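Local coordinates for protein TonB-dependent siderophore receptor (Pseudomonas aeruginosa 39016, PDB 5NEC) that probably carries iron-loaded siderophores, and drugs conjugated to them, across the outer membrane of Pseudomonas aeruginosa in a TonB-dependent manner, at residues S53-P58 with V129-N134; A201-V206 with T239-I244; N267-T272 with T404-P409; Q446-I451 with V487-P492. All blocks are in the same frame, centred on the assembly; numbering follows the deposited sequence.

Contact 1 (S53-P58 with V129-N134)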
loop_
_atom_site.group_PDB
_atom_site.type_symbol
_atom_site.label_atom_id
_atom_site.label_comp_id
_atom_site.label_asym_id
_atom_site.label_seq_id
_atom_site.Cartn_x
_atom_site.Cartn_y
_atom_site.Cartn_z
ATOM N N SER A 53 -7.565 -9.781 -12.833
ATOM C CA SER A 53 -6.228 -9.190 -12.875
ATOM C C SER A 53 -5.571 -9.253 -11.493
ATOM O O SER A 53 -6.022 -8.593 -10.557
ATOM C CB SER A 53 -6.301 -7.750 -13.366
ATOM O OG SER A 53 -6.749 -7.729 -14.704
ATOM N N VAL A 54 -4.514 -10.057 -11.369
ATOM C CA VAL A 54 -3.761 -10.178 -10.124
ATOM C C VAL A 54 -2.282 -10.053 -10.438
ATOM O O VAL A 54 -1.789 -10.751 -11.312
ATOM C CB VAL A 54 -4.006 -11.531 -9.436
ATOM C CG1 VAL A 54 -3.147 -11.656 -8.174
ATOM C CG2 VAL A 54 -5.491 -11.703 -9.117
ATOM N N THR A 55 -1.586 -9.170 -9.731
ATOM C CA THR A 55 -0.132 -9.048 -9.843
ATOM C C THR A 55 0.503 -9.285 -8.482
ATOM O O THR A 55 0.151 -8.626 -7.500
ATOM C CB THR A 55 0.300 -7.656 -10.355
ATOM O OG1 THR A 55 -0.356 -7.374 -11.595
ATOM C CG2 THR A 55 1.823 -7.565 -10.530
ATOM N N VAL A 56 1.439 -10.223 -8.423
ATOM C CA VAL A 56 2.187 -10.476 -7.206
ATOM C C VAL A 56 3.574 -9.830 -7.324
ATOM O O VAL A 56 4.283 -10.059 -8.288
ATOM C CB VAL A 56 2.266 -11.984 -6.913
ATOM C CG1 VAL A 56 3.091 -12.241 -5.650
ATOM C CG2 VAL A 56 0.850 -12.556 -6.787
ATOM N N VAL A 57 3.924 -8.971 -6.367
ATOM C CA VAL A 57 5.284 -8.459 -6.268
ATOM C C VAL A 57 6.041 -9.457 -5.407
ATOM O O VAL A 57 5.813 -9.513 -4.194
ATOM C CB VAL A 57 5.367 -7.056 -5.643
ATOM C CG1 VAL A 57 6.815 -6.545 -5.676
ATOM C CG2 VAL A 57 4.432 -6.108 -6.376
ATOM N N PRO A 58 6.920 -10.265 -6.027
ATOM C CA PRO A 58 7.621 -11.296 -5.266
ATOM C C PRO A 58 8.791 -10.766 -4.454
ATOM O O PRO A 58 9.313 -9.681 -4.735
ATOM C CB PRO A 58 8.122 -12.239 -6.348
ATOM C CG PRO A 58 8.371 -11.346 -7.514
ATOM C CD PRO A 58 7.390 -10.213 -7.425
ATOM N N VAL A 129 -1.598 -7.914 -5.421
ATOM C CA VAL A 129 -2.472 -6.823 -5.862
ATOM C C VAL A 129 -3.623 -7.372 -6.700
ATOM O O VAL A 129 -3.414 -7.795 -7.817
ATOM C CB VAL A 129 -1.684 -5.785 -6.708
ATOM C CG1 VAL A 129 -2.512 -4.519 -6.946
ATOM C CG2 VAL A 129 -0.373 -5.425 -6.017
ATOM N N SER A 130 -4.833 -7.358 -6.152
ATOM C CA SER A 130 -6.059 -7.636 -6.918
ATOM C C SER A 130 -6.618 -6.338 -7.469
ATOM O O SER A 130 -6.975 -5.449 -6.706
ATOM C CB SER A 130 -7.111 -8.276 -6.022
ATOM O OG SER A 130 -6.785 -9.628 -5.820
ATOM N N LYS A 131 -6.715 -6.233 -8.787
ATOM C CA LYS A 131 -7.094 -4.960 -9.414
ATOM C C LYS A 131 -8.604 -4.761 -9.548
ATOM O O LYS A 131 -9.073 -3.642 -9.489
ATOM C CB LYS A 131 -6.363 -4.782 -10.741
ATOM C CG LYS A 131 -4.853 -4.932 -10.578
ATOM C CD LYS A 131 -4.063 -3.840 -11.273
ATOM C CE LYS A 131 -2.660 -4.319 -11.635
ATOM N NZ LYS A 131 -1.962 -3.315 -12.494
ATOM N N GLY A 132 -9.362 -5.833 -9.701
ATOM C CA GLY A 132 -10.818 -5.759 -9.637
ATOM C C GLY A 132 -11.268 -6.422 -8.357
ATOM O O GLY A 132 -10.434 -6.869 -7.566
ATOM N N PRO A 133 -12.594 -6.515 -8.147
ATOM C CA PRO A 133 -13.103 -7.079 -6.887
ATOM C C PRO A 133 -12.847 -8.582 -6.723
ATOM O O PRO A 133 -12.551 -9.288 -7.708
ATOM C CB PRO A 133 -14.603 -6.784 -6.952
ATOM C CG PRO A 133 -14.893 -6.728 -8.415
ATOM C CD PRO A 133 -13.687 -6.109 -9.055
ATOM N N ASN A 134 -12.954 -9.033 -5.469
ATOM C CA ASN A 134 -12.758 -10.429 -5.080
ATOM C C ASN A 134 -13.574 -10.710 -3.792
ATOM O O ASN A 134 -13.155 -10.325 -2.695
ATOM C CB ASN A 134 -11.256 -10.701 -4.879
ATOM C CG ASN A 134 -10.929 -12.173 -4.648
ATOM O OD1 ASN A 134 -11.804 -13.020 -4.524
ATOM N ND2 ASN A 134 -9.636 -12.475 -4.568
#
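Val54 and Thr55 pair with Ser130 and Val129 in antiparallel register within the plug domain of this TonB-dependent receptor, where strand 54-57 forms one margin of a five-stranded mixed sheet. Thr55 and Val129 make the hydrogen-bonded pair: Thr55 N reaches Val129 O at 3.0 Å and Val129 N returns to Thr55 O at 2.8 Å. One residue earlier on strand 54-57, Val54 forms a non-hydrogen-bonded pair with Ser130, and Val54 CA comes to 3.3 Å from Val129 O with an angle of 148° at the hydrogen, as expected of a CA-H...O contact. A third, almost straight bond (176°) runs from Lys131 N to Ser53 O, extending the pairing past the regular strands. The side chains sort by face. Val54 CG2, lying beside its own backbone N, approaches Ser130 OG on one face, while Thr55 and Val129 occupy the other. Lys131 sets out beside its backbone N (chi1 -54°) and bends at chi2, a path that lays CB and CG against Ser53 O and carries the chain back obliquely across Thr55. Ser53 turns its hydroxyl to a different partner, Glu538 of the surrounding barrel, and Phe599 of strand 596-609 packs on Thr55, so the margin of the plug sheet abuts the barrel wall. Near the end of the lysine chain, one atom short of NZ, CE stands 3.8 Å from Thr55 OG1.

Contact 2 (A201-V206 with T239-I244)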
loop_
_atom_site.group_PDB
_atom_site.type_symbol
_atom_site.label_atom_id
_atom_site.label_comp_id
_atom_site.label_asym_id
_atom_site.label_seq_id
_atom_site.Cartn_x
_atom_site.Cartn_y
_atom_site.Cartn_z
ATOM N N ALA A 201 16.447 12.424 0.600
ATOM C CA ALA A 201 17.172 13.158 -0.442
ATOM C C ALA A 201 16.325 14.285 -1.035
ATOM O O ALA A 201 15.175 14.064 -1.452
ATOM C CB ALA A 201 17.632 12.220 -1.550
ATOM N N GLY A 202 16.896 15.487 -1.044
ATOM C CA GLY A 202 16.233 16.658 -1.570
ATOM C C GLY A 202 15.128 17.230 -0.712
ATOM O O GLY A 202 14.324 18.003 -1.217
ATOM N N ARG A 203 15.056 16.860 0.567
ATOM C CA ARG A 203 14.110 17.481 1.500
ATOM C C ARG A 203 14.886 17.919 2.763
ATOM O O ARG A 203 15.463 17.085 3.456
ATOM C CB ARG A 203 12.980 16.517 1.891
ATOM C CG ARG A 203 12.274 15.789 0.750
ATOM C CD ARG A 203 11.489 16.685 -0.188
ATOM N NE ARG A 203 10.516 17.512 0.511
ATOM C CZ ARG A 203 10.468 18.851 0.529
ATOM N NH1 ARG A 203 11.319 19.605 -0.137
ATOM N NH2 ARG A 203 9.525 19.450 1.235
ATOM N N ASP A 204 14.884 19.218 3.057
ATOM C CA ASP A 204 15.553 19.737 4.250
ATOM C C ASP A 204 14.826 19.190 5.513
ATOM O O ASP A 204 13.598 19.187 5.576
ATOM C CB ASP A 204 15.583 21.291 4.264
ATOM C CG ASP A 204 16.491 21.916 3.160
ATOM O OD1 ASP A 204 17.296 21.205 2.512
ATOM O OD2 ASP A 204 16.420 23.154 2.955
ATOM N N GLU A 205 15.601 18.667 6.461
ATOM C CA GLU A 205 15.164 18.290 7.810
ATOM C C GLU A 205 14.240 17.069 7.949
ATOM O O GLU A 205 14.149 16.494 9.023
ATOM C CB GLU A 205 14.496 19.475 8.529
ATOM C CG GLU A 205 15.358 20.715 8.655
ATOM C CD GLU A 205 16.653 20.476 9.395
ATOM O OE1 GLU A 205 16.679 19.703 10.387
ATOM O OE2 GLU A 205 17.656 21.064 8.962
ATOM N N VAL A 206 13.561 16.665 6.887
ATOM C CA VAL A 206 12.597 15.600 6.956
ATOM C C VAL A 206 13.369 14.320 7.252
ATOM O O VAL A 206 14.452 14.110 6.708
ATOM C CB VAL A 206 11.828 15.476 5.635
ATOM C CG1 VAL A 206 10.978 14.210 5.585
ATOM C CG2 VAL A 206 10.984 16.713 5.426
ATOM N N THR A 239 10.161 13.100 11.598
ATOM C CA THR A 239 9.912 14.527 11.348
ATOM C C THR A 239 9.145 14.638 10.013
ATOM O O THR A 239 9.730 14.438 8.969
ATOM C CB THR A 239 11.235 15.334 11.328
ATOM O OG1 THR A 239 11.971 15.059 12.538
ATOM C CG2 THR A 239 10.953 16.845 11.201
ATOM N N PRO A 240 7.836 14.928 10.060
ATOM C CA PRO A 240 6.950 14.861 8.899
ATOM C C PRO A 240 7.177 15.988 7.903
ATOM O O PRO A 240 7.344 17.161 8.297
ATOM C CB PRO A 240 5.561 15.056 9.505
ATOM C CG PRO A 240 5.772 15.847 10.752
ATOM C CD PRO A 240 7.136 15.455 11.253
ATOM N N ASP A 241 7.127 15.633 6.618
ATOM C CA ASP A 241 7.250 16.602 5.534
ATOM C C ASP A 241 6.039 17.554 5.461
ATOM O O ASP A 241 4.937 17.212 5.880
ATOM C CB ASP A 241 7.444 15.887 4.187
ATOM C CG ASP A 241 8.187 16.749 3.165
ATOM O OD1 ASP A 241 8.159 18.008 3.234
ATOM O OD2 ASP A 241 8.805 16.165 2.276
ATOM N N SER A 242 6.278 18.757 4.944
ATOM C CA SER A 242 5.234 19.762 4.727
ATOM C C SER A 242 4.637 19.624 3.326
ATOM O O SER A 242 3.495 20.040 3.088
ATOM C CB SER A 242 5.805 21.194 4.889
ATOM O OG SER A 242 6.850 21.476 3.952
ATOM N N GLY A 243 5.418 19.068 2.402
ATOM C CA GLY A 243 5.115 19.191 0.974
ATOM C C GLY A 243 5.286 20.626 0.486
ATOM O O GLY A 243 5.840 21.474 1.185
ATOM N N ILE A 244 4.789 20.856 -0.726
ATOM C CA ILE A 244 5.011 22.060 -1.501
ATOM C C ILE A 244 3.639 22.565 -1.893
ATOM O O ILE A 244 2.811 21.786 -2.389
ATOM C CB ILE A 244 5.820 21.739 -2.771
ATOM C CG1 ILE A 244 7.152 21.063 -2.412
ATOM C CG2 ILE A 244 6.069 22.987 -3.626
ATOM C CD1 ILE A 244 8.066 21.899 -1.533
#
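Arg203 grips Asp241 side-on with two nitrogens, a bidentate salt bridge between two stretches of chain that form no beta bridge with each other. Its NE gives a bond of 2.8 Å to Asp241 OD2, lying close to the guanidinium plane, and NH2 gives another of 2.8 Å to Asp241 OD1. Both oxygens use their syn lone pairs, and the two flat groups are only 17° from coplanar. The arginine chain reaches this position by folding at chi2 and chi3 (-66° and -55°), which turns the NE edge of the guanidinium to the carboxylate. Asp241 is fixed from its own side too: OD1 accepts from Gly243 N, two residues on, at 3.1 Å, which makes an Asx turn; this donor comes from above the carboxylate plane. Arg203 NH2 and Gly243 N thus share OD1, with a weak further bond from Ser242 N, an arrangement that would tend to stabilise the charged carboxylate. Val206 packs its methyls near the aspartate backbone: CG2 lies 3.8 Å from Asp241 CB, and CG1 3.6 Å from Thr239 O. Thr239 sets CB and CG2 against Glu205 O, while its hydroxyl bonds to Asp207. The Arg203-Asp241 salt bridge joins the turn linking strands 187-200 and 206-219 to the segment that leaves strand 225-238; Arg203 NH2 also bonds to Asn267 O, and strand 716-719 flanks the site, Gln719 touching both Arg203 and Ile244.

Contact 3 (N267-T272 with T404-P409)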
loop_
_atom_site.group_PDB
_atom_site.type_symbol
_atom_site.label_atom_id
_atom_site.label_comp_id
_atom_site.label_asym_id
_atom_site.label_seq_id
_atom_site.Cartn_x
_atom_site.Cartn_y
_atom_site.Cartn_z
ATOM N N ASN A 267 13.218 22.934 -0.014
ATOM C CA ASN A 267 12.346 23.756 0.825
ATOM C C ASN A 267 11.373 22.918 1.674
ATOM O O ASN A 267 10.575 22.129 1.150
ATOM C CB ASN A 267 11.519 24.724 -0.020
ATOM C CG ASN A 267 12.295 25.953 -0.471
ATOM O OD1 ASN A 267 13.511 25.993 -0.418
ATOM N ND2 ASN A 267 11.567 26.972 -0.916
ATOM N N PHE A 268 11.444 23.141 2.979
ATOM C CA PHE A 268 10.573 22.553 3.974
ATOM C C PHE A 268 9.901 23.701 4.756
ATOM O O PHE A 268 10.573 24.553 5.346
ATOM C CB PHE A 268 11.441 21.631 4.865
ATOM C CG PHE A 268 10.738 21.083 6.073
ATOM C CD1 PHE A 268 9.524 20.419 5.950
ATOM C CD2 PHE A 268 11.297 21.220 7.334
ATOM C CE1 PHE A 268 8.867 19.922 7.061
ATOM C CE2 PHE A 268 10.649 20.718 8.450
ATOM C CZ PHE A 268 9.437 20.064 8.309
ATOM N N TYR A 269 8.577 23.728 4.750
ATOM C CA TYR A 269 7.818 24.802 5.409
ATOM C C TYR A 269 7.417 24.491 6.861
ATOM O O TYR A 269 6.837 25.340 7.536
ATOM C CB TYR A 269 6.590 25.180 4.554
ATOM C CG TYR A 269 7.049 25.674 3.205
ATOM C CD1 TYR A 269 7.560 26.975 3.049
ATOM C CD2 TYR A 269 7.094 24.816 2.110
ATOM C CE1 TYR A 269 8.039 27.417 1.826
ATOM C CE2 TYR A 269 7.575 25.261 0.885
ATOM C CZ TYR A 269 8.039 26.566 0.762
ATOM O OH TYR A 269 8.508 26.998 -0.434
ATOM N N GLY A 270 7.752 23.294 7.343
ATOM C CA GLY A 270 7.451 22.905 8.714
ATOM C C GLY A 270 8.496 23.376 9.711
ATOM O O GLY A 270 9.396 24.153 9.379
ATOM N N LEU A 271 8.364 22.869 10.933
ATOM C CA LEU A 271 9.083 23.350 12.092
ATOM C C LEU A 271 9.674 22.184 12.865
ATOM O O LEU A 271 8.943 21.380 13.444
ATOM C CB LEU A 271 8.125 24.082 13.003
ATOM C CG LEU A 271 7.632 25.425 12.485
ATOM C CD1 LEU A 271 6.381 25.867 13.260
ATOM C CD2 LEU A 271 8.742 26.459 12.555
ATOM N N THR A 272 10.998 22.107 12.892
ATOM C CA THR A 272 11.703 21.067 13.648
ATOM C C THR A 272 11.428 21.123 15.146
ATOM O O THR A 272 11.437 20.096 15.796
ATOM C CB THR A 272 13.226 21.104 13.407
ATOM O OG1 THR A 272 13.720 22.434 13.607
ATOM C CG2 THR A 272 13.524 20.672 12.005
ATOM N N THR A 404 6.367 32.268 7.191
ATOM C CA THR A 404 7.730 32.102 6.729
ATOM C C THR A 404 7.851 32.544 5.272
ATOM O O THR A 404 6.871 32.966 4.657
ATOM C CB THR A 404 8.213 30.639 6.910
ATOM O OG1 THR A 404 9.625 30.566 6.679
ATOM C CG2 THR A 404 7.500 29.660 5.961
ATOM N N SER A 405 9.062 32.437 4.732
ATOM C CA SER A 405 9.376 32.811 3.350
ATOM C C SER A 405 9.046 31.696 2.377
ATOM O O SER A 405 9.333 30.523 2.659
ATOM C CB SER A 405 10.867 33.150 3.267
ATOM O OG SER A 405 11.360 33.101 1.951
ATOM N N LEU A 406 8.458 32.051 1.225
ATOM C CA LEU A 406 8.216 31.086 0.151
ATOM C C LEU A 406 9.530 30.547 -0.452
ATOM O O LEU A 406 9.656 29.338 -0.737
ATOM C CB LEU A 406 7.350 31.708 -0.927
ATOM C CG LEU A 406 7.110 30.918 -2.219
ATOM C CD1 LEU A 406 6.296 29.671 -1.905
ATOM C CD2 LEU A 406 6.437 31.772 -3.285
ATOM N N GLU A 407 10.500 31.431 -0.657
ATOM C CA GLU A 407 11.759 31.052 -1.284
ATOM C C GLU A 407 12.744 30.466 -0.298
ATOM O O GLU A 407 13.386 29.482 -0.625
ATOM C CB GLU A 407 12.410 32.251 -2.013
ATOM C CG GLU A 407 11.576 32.840 -3.130
ATOM C CD GLU A 407 11.285 31.855 -4.257
ATOM O OE1 GLU A 407 12.202 31.101 -4.698
ATOM O OE2 GLU A 407 10.121 31.834 -4.729
ATOM N N ASN A 408 12.880 31.064 0.890
ATOM C CA ASN A 408 13.933 30.659 1.847
ATOM C C ASN A 408 13.436 30.449 3.272
ATOM O O ASN A 408 13.853 31.159 4.195
ATOM C CB ASN A 408 15.072 31.674 1.841
ATOM C CG ASN A 408 15.717 31.804 0.478
ATOM O OD1 ASN A 408 15.738 32.872 -0.100
ATOM N ND2 ASN A 408 16.166 30.706 -0.071
ATOM N N PRO A 409 12.565 29.445 3.473
ATOM C CA PRO A 409 12.017 29.226 4.822
ATOM C C PRO A 409 13.082 28.717 5.784
ATOM O O PRO A 409 14.024 28.052 5.350
ATOM C CB PRO A 409 10.967 28.150 4.590
ATOM C CG PRO A 409 11.516 27.376 3.432
ATOM C CD PRO A 409 12.138 28.401 2.531
#
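Tyr269 lays its ring beside Pro409, CE1 lying 3.8 Å from Pro409 CG as the two side chains meet at a slant. The ring edge is directed at residues 404-406: Thr404 CG2, Ser405 O and Leu406 O all lie near its plane. With CG beside its backbone N (chi1 -61°), the tyrosine carries its hydroxyl to Leu406 O, a hydrogen bond of 2.6 Å that falls in the carbonyl plane on a lone pair. Leu406 CD1 lies 4.4 Å from Tyr269 CZ, an apolar touch beside the bonded hydroxyl. Asn267 crosses Pro409 at about a right angle, its ND2 bonding to Glu407 O at 3.1 Å; this bond is bent (145° at the hydrogen), and the donor sits 60° out of the carbonyl plane, well off a lone pair. Pro409 also presses CG against Phe268 O at 3.5 Å. Ser405 OG accepts from Asn408 N at 2.8 Å, an ST motif within the turn whose carbonyls receive the tyrosine and asparagine. Arg330 takes Tyr269 O, and strand 327-354 pairs with strand 403-405. Side chains of one long connection thus dock on main-chain carbonyls of another, an arrangement in keeping with the long loops between barrel strands of TonB-dependent receptors.

Contact 4 (Q446-I451 with V487-P492)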
loop_
_atom_site.group_PDB
_atom_site.type_symbol
_atom_site.label_atom_id
_atom_site.label_comp_id
_atom_site.label_asym_id
_atom_site.label_seq_id
_atom_site.Cartn_x
_atom_site.Cartn_y
_atom_site.Cartn_z
ATOM N N GLN A 446 -10.475 -27.695 -20.914
ATOM C CA GLN A 446 -10.584 -26.372 -21.567
ATOM C C GLN A 446 -11.521 -25.342 -20.917
ATOM O O GLN A 446 -11.467 -24.190 -21.291
ATOM C CB GLN A 446 -11.001 -26.502 -23.041
ATOM C CG GLN A 446 -9.932 -27.075 -23.951
ATOM C CD GLN A 446 -10.339 -28.424 -24.482
ATOM O OE1 GLN A 446 -9.864 -29.471 -24.027
ATOM N NE2 GLN A 446 -11.258 -28.409 -25.441
ATOM N N TRP A 447 -12.382 -25.732 -19.988
ATOM C CA TRP A 447 -13.402 -24.822 -19.455
ATOM C C TRP A 447 -13.494 -24.863 -17.934
ATOM O O TRP A 447 -13.565 -25.940 -17.344
ATOM C CB TRP A 447 -14.770 -25.150 -20.060
ATOM C CG TRP A 447 -14.868 -24.824 -21.510
ATOM C CD1 TRP A 447 -14.746 -25.696 -22.551
ATOM C CD2 TRP A 447 -15.098 -23.535 -22.089
ATOM N NE1 TRP A 447 -14.884 -25.030 -23.743
ATOM C CE2 TRP A 447 -15.104 -23.703 -23.490
ATOM C CE3 TRP A 447 -15.294 -22.253 -21.562
ATOM C CZ2 TRP A 447 -15.302 -22.638 -24.372
ATOM C CZ3 TRP A 447 -15.490 -21.199 -22.433
ATOM C CH2 TRP A 447 -15.495 -21.396 -23.825
ATOM N N GLN A 448 -13.486 -23.682 -17.313
ATOM C CA GLN A 448 -13.692 -23.524 -15.869
ATOM C C GLN A 448 -14.695 -22.407 -15.598
ATOM O O GLN A 448 -14.733 -21.421 -16.333
ATOM C CB GLN A 448 -12.389 -23.165 -15.168
ATOM C CG GLN A 448 -11.247 -24.123 -15.431
ATOM C CD GLN A 448 -9.943 -23.714 -14.785
ATOM O OE1 GLN A 448 -8.886 -23.870 -15.394
ATOM N NE2 GLN A 448 -9.995 -23.200 -13.549
ATOM N N VAL A 449 -15.494 -22.562 -14.545
ATOM C CA VAL A 449 -16.430 -21.529 -14.104
ATOM C C VAL A 449 -16.149 -21.190 -12.655
ATOM O O VAL A 449 -16.025 -22.091 -11.840
ATOM C CB VAL A 449 -17.886 -22.002 -14.230
ATOM C CG1 VAL A 449 -18.841 -21.016 -13.568
ATOM C CG2 VAL A 449 -18.244 -22.190 -15.692
ATOM N N ASN A 450 -16.056 -19.891 -12.349
ATOM C CA ASN A 450 -15.899 -19.364 -10.980
ATOM C C ASN A 450 -17.168 -18.639 -10.584
ATOM O O ASN A 450 -17.658 -17.819 -11.332
ATOM C CB ASN A 450 -14.747 -18.358 -10.882
ATOM C CG ASN A 450 -13.382 -19.025 -10.959
ATOM O OD1 ASN A 450 -12.521 -18.819 -10.106
ATOM N ND2 ASN A 450 -13.172 -19.826 -11.995
ATOM N N ILE A 451 -17.693 -18.943 -9.406
ATOM C CA ILE A 451 -18.779 -18.189 -8.801
ATOM C C ILE A 451 -18.369 -17.855 -7.376
ATOM O O ILE A 451 -17.672 -18.639 -6.725
ATOM C CB ILE A 451 -20.118 -18.943 -8.844
ATOM C CG1 ILE A 451 -20.005 -20.324 -8.184
ATOM C CG2 ILE A 451 -20.574 -19.081 -10.291
ATOM C CD1 ILE A 451 -21.320 -21.069 -8.092
ATOM N N VAL A 487 -13.467 -19.227 -17.837
ATOM C CA VAL A 487 -12.114 -19.379 -18.376
ATOM C C VAL A 487 -12.112 -20.426 -19.494
ATOM O O VAL A 487 -12.589 -21.532 -19.294
ATOM C CB VAL A 487 -11.128 -19.797 -17.277
ATOM C CG1 VAL A 487 -9.693 -19.848 -17.799
ATOM C CG2 VAL A 487 -11.232 -18.834 -16.121
ATOM N N TRP A 488 -11.588 -20.055 -20.661
ATOM C CA TRP A 488 -11.371 -20.965 -21.781
ATOM C C TRP A 488 -9.864 -21.137 -21.937
ATOM O O TRP A 488 -9.143 -20.151 -22.034
ATOM C CB TRP A 488 -11.986 -20.411 -23.083
ATOM C CG TRP A 488 -11.775 -21.307 -24.301
ATOM C CD1 TRP A 488 -11.950 -22.659 -24.366
ATOM C CD2 TRP A 488 -11.349 -20.901 -25.611
ATOM N NE1 TRP A 488 -11.654 -23.117 -25.620
ATOM C CE2 TRP A 488 -11.286 -22.062 -26.407
ATOM C CE3 TRP A 488 -11.022 -19.668 -26.186
ATOM C CZ2 TRP A 488 -10.913 -22.030 -27.747
ATOM C CZ3 TRP A 488 -10.643 -19.632 -27.514
ATOM C CH2 TRP A 488 -10.593 -20.809 -28.283
ATOM N N LYS A 489 -9.401 -22.384 -21.951
ATOM C CA LYS A 489 -7.994 -22.716 -22.164
ATOM C C LYS A 489 -7.835 -23.453 -23.502
ATOM O O LYS A 489 -8.020 -24.670 -23.570
ATOM C CB LYS A 489 -7.478 -23.553 -20.999
ATOM C CG LYS A 489 -7.584 -22.842 -19.653
ATOM C CD LYS A 489 -7.087 -23.708 -18.505
ATOM C CE LYS A 489 -5.585 -23.988 -18.560
ATOM N NZ LYS A 489 -4.748 -22.754 -18.707
ATOM N N PRO A 490 -7.516 -22.709 -24.586
ATOM C CA PRO A 490 -7.337 -23.385 -25.872
ATOM C C PRO A 490 -6.230 -24.430 -25.788
ATOM O O PRO A 490 -6.427 -25.548 -26.243
ATOM C CB PRO A 490 -6.956 -22.246 -26.836
ATOM C CG PRO A 490 -7.332 -20.992 -26.145
ATOM C CD PRO A 490 -7.200 -21.271 -24.683
ATOM N N VAL A 491 -5.107 -24.059 -25.177
ATOM C CA VAL A 491 -4.002 -24.975 -24.871
ATOM C C VAL A 491 -3.656 -24.805 -23.384
ATOM O O VAL A 491 -4.003 -23.784 -22.808
ATOM C CB VAL A 491 -2.777 -24.686 -25.772
ATOM C CG1 VAL A 491 -3.083 -25.061 -27.215
ATOM C CG2 VAL A 491 -2.361 -23.219 -25.704
ATOM N N PRO A 492 -2.978 -25.789 -22.752
ATOM C CA PRO A 492 -2.733 -25.762 -21.283
ATOM C C PRO A 492 -2.066 -24.497 -20.700
ATOM O O PRO A 492 -2.350 -24.100 -19.563
ATOM C CB PRO A 492 -1.805 -26.964 -21.062
ATOM C CG PRO A 492 -2.077 -27.880 -22.196
ATOM C CD PRO A 492 -2.432 -27.015 -23.366
#
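Trp488 overlaps a face of Trp447 in an offset stack, the six-membered ring of Trp447 against the five-membered ring of Trp488, with centroids 4.4 Å apart and planes inclined by 24°. The closest approach is Trp447 CZ2 to Trp488 CD1 at 3.4 Å, and that CD1 stands over the Trp447 face toward its rim. The Trp488 methylene joins in: CB sits above the same six-membered ring, 3.9 Å from its centroid and 22° from the ring normal, a CH-pi contact. Differing first torsions allow the overlap. In Trp447, CG lies beside the backbone N (chi1 -69°), bringing the indole across to the neighbouring strand, whereas in Trp488 CG is anti to the backbone N. Pro490 CG also lies against a face of Trp488. These residues are a non-hydrogen-bonded pair of the antiparallel hairpin formed by strands 447-464 and 471-488 in the beta-barrel, near the ends of the hairpin remote from its connecting turn. Next to them Gln448 and Val487 form the hydrogen-bonded pair, Gln448 N to Val487 O at 3.1 Å and Val487 N to Gln448 O at 2.9 Å, their side chains on the face opposite the tryptophans. Lys489 N closes on Gln446 O at 2.8 Å. On the Gln448 side, OE1 lies 3.6 Å from Lys489 CD as the two chains slant past each other. Lys489 then curls at chi3 and chi4, bringing NZ to Pro492 O at 2.9 Å and into a salt bridge with Asp49, while Pro51 packs on Val487.

Contact 1 is buried within the plug, contact 2 is buried among barrel connections, and contacts 3 and 4 are only partly buried. Both strand-paired contacts, 1 and 4, rest on antiparallel backbone bonds, but contact 1 adds modest side-chain packing where contact 4 adds an indole stack. Contacts 2 and 3 join mostly irregular segments, with no strand pairing across them, through polar side chains: a carboxylate-guanidinium pair in one and side-chain donors to carbonyls in the other. These two are neighbours, their centres about 10 Å apart, and touch directly, Ser242 OG lying 2.9 Å from Tyr269 N. Contact 4 lies on the opposite side of the chain's centre, about 59 Å from contact 3 between centres.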